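Side-chain contacts in hepatocyte growth factor-regulated tyrosine kinase substrate (Drosophila melanogaster, PDB 1DVP), which binds ubiquitin and phosphatidylinositol, is essential for endosomal membrane invagination and multivesicular body formation, and promotes degradation of active tyrosine kinase receptors, probably by sorting them there: residues Val186-Gly189 with Gln190-Ala193; His178-Arg181 with Asn182-Gln185; Val81-Lys84 with Glu85-Glu88. One frame throughout, in Å; residues are numbered along the deposited sequence.

Interaction 1 (Val186-Gly189 with Gln190-Ala193); sequences VFCG and QCTA. With ZN (zinc ion), chain B.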
loop_
_atom_site.group_PDB
_atom_site.type_symbol
_atom_site.label_atom_id
_atom_site.label_comp_id
_atom_site.label_asym_id
_atom_site.label_seq_id
_atom_site.Cartn_x
_atom_site.Cartn_y
_atom_site.Cartn_z
ATOM N N VAL A 186 -0.061 -6.822 -5.398
ATOM C CA VAL A 186 -0.784 -5.860 -6.257
ATOM C C VAL A 186 -1.647 -6.743 -7.136
ATOM O O VAL A 186 -1.203 -7.832 -7.512
ATOM C CB VAL A 186 0.120 -4.974 -7.191
ATOM C CG1 VAL A 186 0.818 -3.866 -6.356
ATOM C CG2 VAL A 186 1.157 -5.825 -7.860
ATOM N N PHE A 187 -2.859 -6.250 -7.393
ATOM C CA PHE A 187 -3.907 -6.892 -8.180
ATOM C C PHE A 187 -4.693 -5.822 -8.944
ATOM O O PHE A 187 -4.614 -4.600 -8.618
ATOM C CB PHE A 187 -4.928 -7.585 -7.245
ATOM C CG PHE A 187 -4.316 -8.565 -6.265
ATOM C CD1 PHE A 187 -3.677 -8.142 -5.089
ATOM C CD2 PHE A 187 -4.410 -9.933 -6.503
ATOM C CE1 PHE A 187 -3.140 -9.066 -4.161
ATOM C CE2 PHE A 187 -3.886 -10.857 -5.615
ATOM C CZ PHE A 187 -3.235 -10.417 -4.415
ATOM N N CYS A 188 -5.455 -6.290 -9.936
ATOM C CA CYS A 188 -6.336 -5.436 -10.704
ATOM C C CYS A 188 -7.575 -5.212 -9.774
ATOM O O CYS A 188 -7.727 -5.845 -8.742
ATOM C CB CYS A 188 -6.799 -6.118 -12.002
ATOM S SG CYS A 188 -7.804 -7.608 -11.725
ATOM N N GLY A 189 -8.394 -4.245 -10.131
ATOM C CA GLY A 189 -9.574 -3.909 -9.352
ATOM C C GLY A 189 -10.575 -5.079 -9.310
ATOM O O GLY A 189 -11.159 -5.315 -8.264
ATOM N N GLN A 190 -10.751 -5.831 -10.406
ATOM C CA GLN A 190 -11.672 -6.955 -10.372
ATOM C C GLN A 190 -11.189 -8.104 -9.523
ATOM O O GLN A 190 -12.004 -8.882 -9.109
ATOM C CB GLN A 190 -12.031 -7.501 -11.783
ATOM C CG GLN A 190 -12.483 -6.411 -12.653
ATOM C CD GLN A 190 -12.590 -6.889 -14.066
ATOM O OE1 GLN A 190 -13.555 -7.565 -14.427
ATOM N NE2 GLN A 190 -11.579 -6.609 -14.858
ATOM N N CYS A 191 -9.883 -8.239 -9.260
ATOM C CA CYS A 191 -9.473 -9.299 -8.335
ATOM C C CYS A 191 -9.430 -8.824 -6.857
ATOM O O CYS A 191 -9.083 -9.602 -5.995
ATOM C CB CYS A 191 -8.095 -9.867 -8.702
ATOM S SG CYS A 191 -8.142 -10.937 -10.217
ATOM N N THR A 192 -9.759 -7.559 -6.598
ATOM C CA THR A 192 -9.768 -6.972 -5.241
ATOM C C THR A 192 -11.010 -6.093 -5.088
ATOM O O THR A 192 -10.937 -4.970 -4.591
ATOM C CB THR A 192 -8.467 -6.077 -4.978
ATOM O OG1 THR A 192 -8.209 -5.216 -6.105
ATOM C CG2 THR A 192 -7.306 -6.955 -4.772
ATOM N N ALA A 193 -12.154 -6.605 -5.538
ATOM C CA ALA A 193 -13.397 -5.821 -5.469
ATOM C C ALA A 193 -14.164 -6.048 -4.133
ATOM O O ALA A 193 -15.186 -5.403 -3.858
ATOM C CB ALA A 193 -14.307 -6.152 -6.741
HETATM ZN ZN ZN B . -6.742 -9.550 -11.560
#

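Interaction 2 (His178-Arg181 with Asn182-Gln185); sequences HHCR and NCGQ. With ZN (zinc ion), chain C.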
loop_
_atom_site.group_PDB
_atom_site.type_symbol
_atom_site.label_atom_id
_atom_site.label_comp_id
_atom_site.label_asym_id
_atom_site.label_seq_id
_atom_site.Cartn_x
_atom_site.Cartn_y
_atom_site.Cartn_z
ATOM N N HIS A 178 -3.654 -2.120 -7.346
ATOM C CA HIS A 178 -4.266 -1.870 -6.054
ATOM C C HIS A 178 -3.617 -2.890 -5.150
ATOM O O HIS A 178 -3.364 -4.008 -5.616
ATOM C CB HIS A 178 -5.780 -2.160 -6.079
ATOM C CG HIS A 178 -6.547 -1.348 -7.061
ATOM N ND1 HIS A 178 -7.041 -0.076 -6.780
ATOM C CD2 HIS A 178 -6.848 -1.598 -8.365
ATOM C CE1 HIS A 178 -7.594 0.416 -7.874
ATOM N NE2 HIS A 178 -7.488 -0.483 -8.849
ATOM N N HIS A 179 -3.303 -2.532 -3.892
ATOM C CA HIS A 179 -2.745 -3.544 -3.013
ATOM C C HIS A 179 -3.824 -4.194 -2.142
ATOM O O HIS A 179 -4.794 -3.538 -1.680
ATOM C CB HIS A 179 -1.666 -2.948 -2.058
ATOM C CG HIS A 179 -0.439 -2.458 -2.760
ATOM N ND1 HIS A 179 -0.395 -1.259 -3.450
ATOM C CD2 HIS A 179 0.798 -3.007 -2.874
ATOM C CE1 HIS A 179 0.813 -1.089 -3.953
ATOM N NE2 HIS A 179 1.555 -2.137 -3.619
ATOM N N CYS A 180 -3.666 -5.494 -1.923
ATOM C CA CYS A 180 -4.509 -6.242 -1.005
ATOM C C CYS A 180 -3.915 -5.876 0.377
ATOM O O CYS A 180 -2.714 -6.054 0.602
ATOM C CB CYS A 180 -4.310 -7.745 -1.177
ATOM S SG CYS A 180 -5.094 -8.781 0.093
ATOM N N ARG A 181 -4.737 -5.462 1.304
ATOM C CA ARG A 181 -4.219 -5.141 2.638
ATOM C C ARG A 181 -3.876 -6.376 3.483
ATOM O O ARG A 181 -3.229 -6.226 4.500
ATOM C CB ARG A 181 -5.231 -4.280 3.380
ATOM C CG ARG A 181 -5.164 -2.875 3.030
ATOM C CD ARG A 181 -5.548 -2.576 1.617
ATOM N NE ARG A 181 -5.721 -1.128 1.479
ATOM C CZ ARG A 181 -5.784 -0.447 0.345
ATOM N NH1 ARG A 181 -5.684 -1.024 -0.858
ATOM N NH2 ARG A 181 -5.949 0.875 0.427
ATOM N N ASN A 182 -4.311 -7.586 3.103
ATOM C CA ASN A 182 -3.953 -8.779 3.853
ATOM C C ASN A 182 -2.622 -9.398 3.417
ATOM O O ASN A 182 -1.825 -9.805 4.282
ATOM C CB ASN A 182 -5.026 -9.892 3.739
ATOM C CG ASN A 182 -4.804 -11.025 4.749
ATOM O OD1 ASN A 182 -4.745 -12.212 4.382
ATOM N ND2 ASN A 182 -4.660 -10.663 6.029
ATOM N N CYS A 183 -2.342 -9.485 2.108
ATOM C CA CYS A 183 -1.066 -10.129 1.702
ATOM C C CYS A 183 -0.061 -9.151 1.113
ATOM O O CYS A 183 1.071 -9.508 0.860
ATOM C CB CYS A 183 -1.306 -11.275 0.700
ATOM S SG CYS A 183 -2.057 -10.813 -0.915
ATOM N N GLY A 184 -0.496 -7.916 0.860
ATOM C CA GLY A 184 0.435 -6.921 0.318
ATOM C C GLY A 184 0.741 -7.002 -1.181
ATOM O O GLY A 184 1.488 -6.180 -1.687
ATOM N N GLN A 185 0.202 -7.997 -1.898
ATOM C CA GLN A 185 0.458 -8.072 -3.360
ATOM C C GLN A 185 -0.384 -7.036 -4.105
ATOM O O GLN A 185 -1.335 -6.487 -3.503
ATOM C CB GLN A 185 0.097 -9.465 -3.910
ATOM C CG GLN A 185 1.283 -10.418 -3.761
ATOM C CD GLN A 185 2.397 -10.035 -4.732
ATOM O OE1 GLN A 185 2.250 -9.160 -5.661
ATOM N NE2 GLN A 185 3.497 -10.676 -4.565
HETATM ZN ZN ZN C . -4.391 -10.852 -0.606
#

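Interaction 3 (Val81-Lys84 with Glu85-Glu88); sequences VFTK and ENCE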
loop_
_atom_site.group_PDB
_atom_site.type_symbol
_atom_site.label_atom_id
_atom_site.label_comp_id
_atom_site.label_asym_id
_atom_site.label_seq_id
_atom_site.Cartn_x
_atom_site.Cartn_y
_atom_site.Cartn_z
ATOM N N VAL A 81 6.783 -18.090 29.808
ATOM C CA VAL A 81 5.783 -19.093 29.479
ATOM C C VAL A 81 6.171 -20.578 29.308
ATOM O O VAL A 81 5.586 -21.449 29.969
ATOM C CB VAL A 81 5.012 -18.654 28.202
ATOM C CG1 VAL A 81 4.100 -19.753 27.737
ATOM C CG2 VAL A 81 4.221 -17.367 28.480
ATOM N N PHE A 82 7.126 -20.860 28.419
ATOM C CA PHE A 82 7.512 -22.231 28.111
ATOM C C PHE A 82 8.531 -22.862 29.054
ATOM O O PHE A 82 9.704 -23.059 28.707
ATOM C CB PHE A 82 8.010 -22.305 26.659
ATOM C CG PHE A 82 6.999 -21.802 25.655
ATOM C CD1 PHE A 82 7.295 -20.732 24.828
ATOM C CD2 PHE A 82 5.735 -22.383 25.570
ATOM C CE1 PHE A 82 6.342 -20.240 23.925
ATOM C CE2 PHE A 82 4.772 -21.902 24.673
ATOM C CZ PHE A 82 5.070 -20.836 23.853
ATOM N N THR A 83 8.075 -23.139 30.263
ATOM C CA THR A 83 8.909 -23.790 31.232
ATOM C C THR A 83 8.280 -25.161 31.422
ATOM O O THR A 83 7.177 -25.451 30.931
ATOM C CB THR A 83 8.914 -23.072 32.600
ATOM O OG1 THR A 83 7.592 -23.049 33.147
ATOM C CG2 THR A 83 9.442 -21.662 32.469
ATOM N N LYS A 84 9.004 -25.995 32.145
ATOM C CA LYS A 84 8.583 -27.333 32.466
ATOM C C LYS A 84 7.214 -27.313 33.140
ATOM O O LYS A 84 6.259 -27.917 32.648
ATOM C CB LYS A 84 9.630 -27.938 33.395
ATOM C CG LYS A 84 10.349 -26.874 34.280
ATOM C CD LYS A 84 9.407 -26.199 35.291
ATOM C CE LYS A 84 10.102 -25.177 36.179
ATOM N NZ LYS A 84 10.570 -23.939 35.462
ATOM N N GLU A 85 7.113 -26.604 34.260
ATOM C CA GLU A 85 5.855 -26.576 34.967
ATOM C C GLU A 85 4.730 -26.058 34.081
ATOM O O GLU A 85 3.742 -26.753 33.885
ATOM C CB GLU A 85 5.978 -25.786 36.286
ATOM C CG GLU A 85 6.673 -24.443 36.228
ATOM C CD GLU A 85 7.027 -23.907 37.629
ATOM O OE1 GLU A 85 6.212 -24.088 38.577
ATOM O OE2 GLU A 85 8.119 -23.296 37.790
ATOM N N ASN A 86 4.890 -24.870 33.505
ATOM C CA ASN A 86 3.842 -24.317 32.650
ATOM C C ASN A 86 3.348 -25.245 31.539
ATOM O O ASN A 86 2.154 -25.302 31.256
ATOM C CB ASN A 86 4.297 -22.992 32.068
ATOM C CG ASN A 86 4.377 -21.917 33.109
ATOM O OD1 ASN A 86 3.519 -21.841 33.998
ATOM N ND2 ASN A 86 5.390 -21.060 33.010
ATOM N N CYS A 87 4.248 -25.991 30.919
ATOM C CA CYS A 87 3.830 -26.886 29.855
ATOM C C CYS A 87 3.039 -28.038 30.442
ATOM O O CYS A 87 2.110 -28.554 29.821
ATOM C CB CYS A 87 5.041 -27.414 29.095
ATOM S SG CYS A 87 5.898 -26.127 28.190
ATOM N N GLU A 88 3.419 -28.440 31.649
ATOM C CA GLU A 88 2.732 -29.524 32.325
ATOM C C GLU A 88 1.384 -29.013 32.794
ATOM O O GLU A 88 0.385 -29.729 32.732
ATOM C CB GLU A 88 3.577 -30.018 33.487
ATOM C CG GLU A 88 4.745 -30.891 33.040
ATOM C CD GLU A 88 5.618 -31.334 34.197
ATOM O OE1 GLU A 88 6.619 -30.648 34.507
ATOM O OE2 GLU A 88 5.289 -32.369 34.816
#

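Interaction 1 (Val186-Gly189 with Gln190-Ala193)
Thr192 reaches back over the turn to Cys188, giving its hydroxyl hydrogen to the carbonyl oxygen: OG1 lies 2.8 Å from Cys188 O. The donor comes in tilted from the carbonyl plane. A second, weak bond to this oxygen comes from the backbone, with Cys191 N 3.3 Å from Cys188 O, so two donors grip the carbonyl. Threonine suits the place because its two branches do different work. With chi1 at 46°, OG1 sits between the backbone N and the carbonyl carbon and meets Cys188, while the methyl CG2, anti to the carbonyl carbon, is turned to Phe187, 3.5 Å from its CB. The two side chains cross at about a right angle, and the methyl approaches the ring obliquely. OG1 is also hydrogen-bonded to Arg208, which ties the turn to strand 206-209.

Gly189 contributes through its backbone alone. It opens a type I beta turn that Thr192 closes, with Thr192 N 3.1 Å from Gly189 O; the donor stands above the carbonyl plane. The backbone angles are those of a right-handed helix, which other residues can also adopt.

Cys188 and Cys191 flank the first half of this turn, and the fold brings their sulfurs together on the metal. The zinc ion is 2.2 Å from Cys188 SG and 2.4 Å from Cys191 SG. Cysteine suits both places because its thiolate is a soft ligand for zinc; Cys188 SG is 3.7 Å from Cys191 SG, as expected for two corners of a tetrahedron. Phe187, just before the first ligand, packs its ring against Cys180 and Cys210 of the other zinc site. Cys164 and Cys167 complete the tetrahedral four-cysteine site; the turn from Cys188 to Cys191 is the second of its two CxxC pairs, typical of the FYVE zinc finger.

Interaction 2 (His178-Arg181 with Asn182-Gln185)
Cys180 and Cys183 hold one zinc ion between them, in a CxxCG zinc knuckle at the tip of the hairpin that joins strands 178-179 and 186-187 of the FYVE finger. The metal lies 2.3 Å from Cys180 SG and 2.4 Å from Cys183 SG, and Cys210 and Cys213 supply the remaining ligands. The sulfurs reach it by different torsions: Cys180 SG points opposite its backbone N (chi1 170°), whereas Cys183 SG is tucked between N and carbonyl carbon (chi1 63°).

Backbone N-H groups form the next shell. Cys183 N donates to Cys180 SG at 3.5 Å, and Asn182 N adds a weak bond to Cys180 SG at 3.3 Å; together they probably spread the negative charge of the thiolate. Gly184 N then bonds Cys180 O at 2.9 Å and closes the loop. Glycine is needed there, since phi is 79° and a CB would jam against the carbonyl oxygen of Cys183. Beyond it Cys180 N meets Gln185 O at 3.0 Å, almost straight on, and carries the strand pairing up to the knuckle.

His178, His179 and Arg181 hydrogen-bond a citrate, probably from the crystallisation liquor, and Arg181 reaches a second one. This is consistent with the basic pocket in which FYVE domains receive the phosphoinositide headgroup. His179 also stacks on Trp158 of the second subunit, and its CD2 edge faces Gly184 O in the ring plane. The Arg181 chain bends at chi2 and returns its guanidinium edge to the strand, where NH1 lies 2.8 Å from His179 O.

Interaction 3 (Val81-Lys84 with Glu85-Glu88)
Thr83 caps the start of helix 84-96, and its short side chain meets Asn86 at every atom. From CB, 4.1 Å from Asn86 ND2, it forks. The methyl CG2 lies alongside the same amide nitrogen, while OG1, set between the backbone N and the carbonyl carbon (chi1 61°), turns toward the first turn of the helix. There it accepts from Asn86 N at 3.3 Å, a nearly straight bond that satisfies an N-H with no carbonyl before it in the helix; this is the classic N-cap, for which threonine is well suited. Asn86 ND2 is nearer, 3.0 Å from Thr83 OG1, but badly angled for a hydrogen bond. A valine in its place would probably leave Asn86 N without an acceptor and the first helical turn free to fray.

The amide of Asn86 leans back over the cap, its ND2 making a weak bond to Val81 O at 3.1 Å. The same carbonyl takes a weak bond from Thr83 N in an inverse gamma turn centred on Phe82, so one oxygen serves both the bend and the new helix. Regular helical bonding begins with Cys87 N, 3.0 Å from Thr83 O, and continues with Glu88 N to Lys84 O. Lys84 and Glu85 run side by side at the surface, but the lysine chain is modelled too close to the backbone for their salt bridge to be more than doubtful.

Within the VHS superhelix this corner follows helix 74-81. Phe82 meets Trp113 of helix 100-116 edge-to-face and touches helix 125-135, which Cys87 also contacts, while Asn86 packs on Phe44 and Lys48 of helix 40-51.

From the N terminus, interaction 3 comes first, closing the short corner between helices 74-81 and 84-96 in the VHS domain. Much later, in the FYVE finger, interaction 2 closes the hairpin loop after strand 178-179, and interaction 1 takes up the chain directly, closing the turn that leads to strand 194-198. None nests inside another. Interactions 1 and 2 touch, their centres about 9 Å apart, through the small antiparallel sheet of strands 178-179 and 186-187; their zinc sites interleave along the sequence in a cross-brace. Interaction 3 is remote from both, its centre about 46 Å from that of interaction 1 and about 38 Å from that of interaction 2.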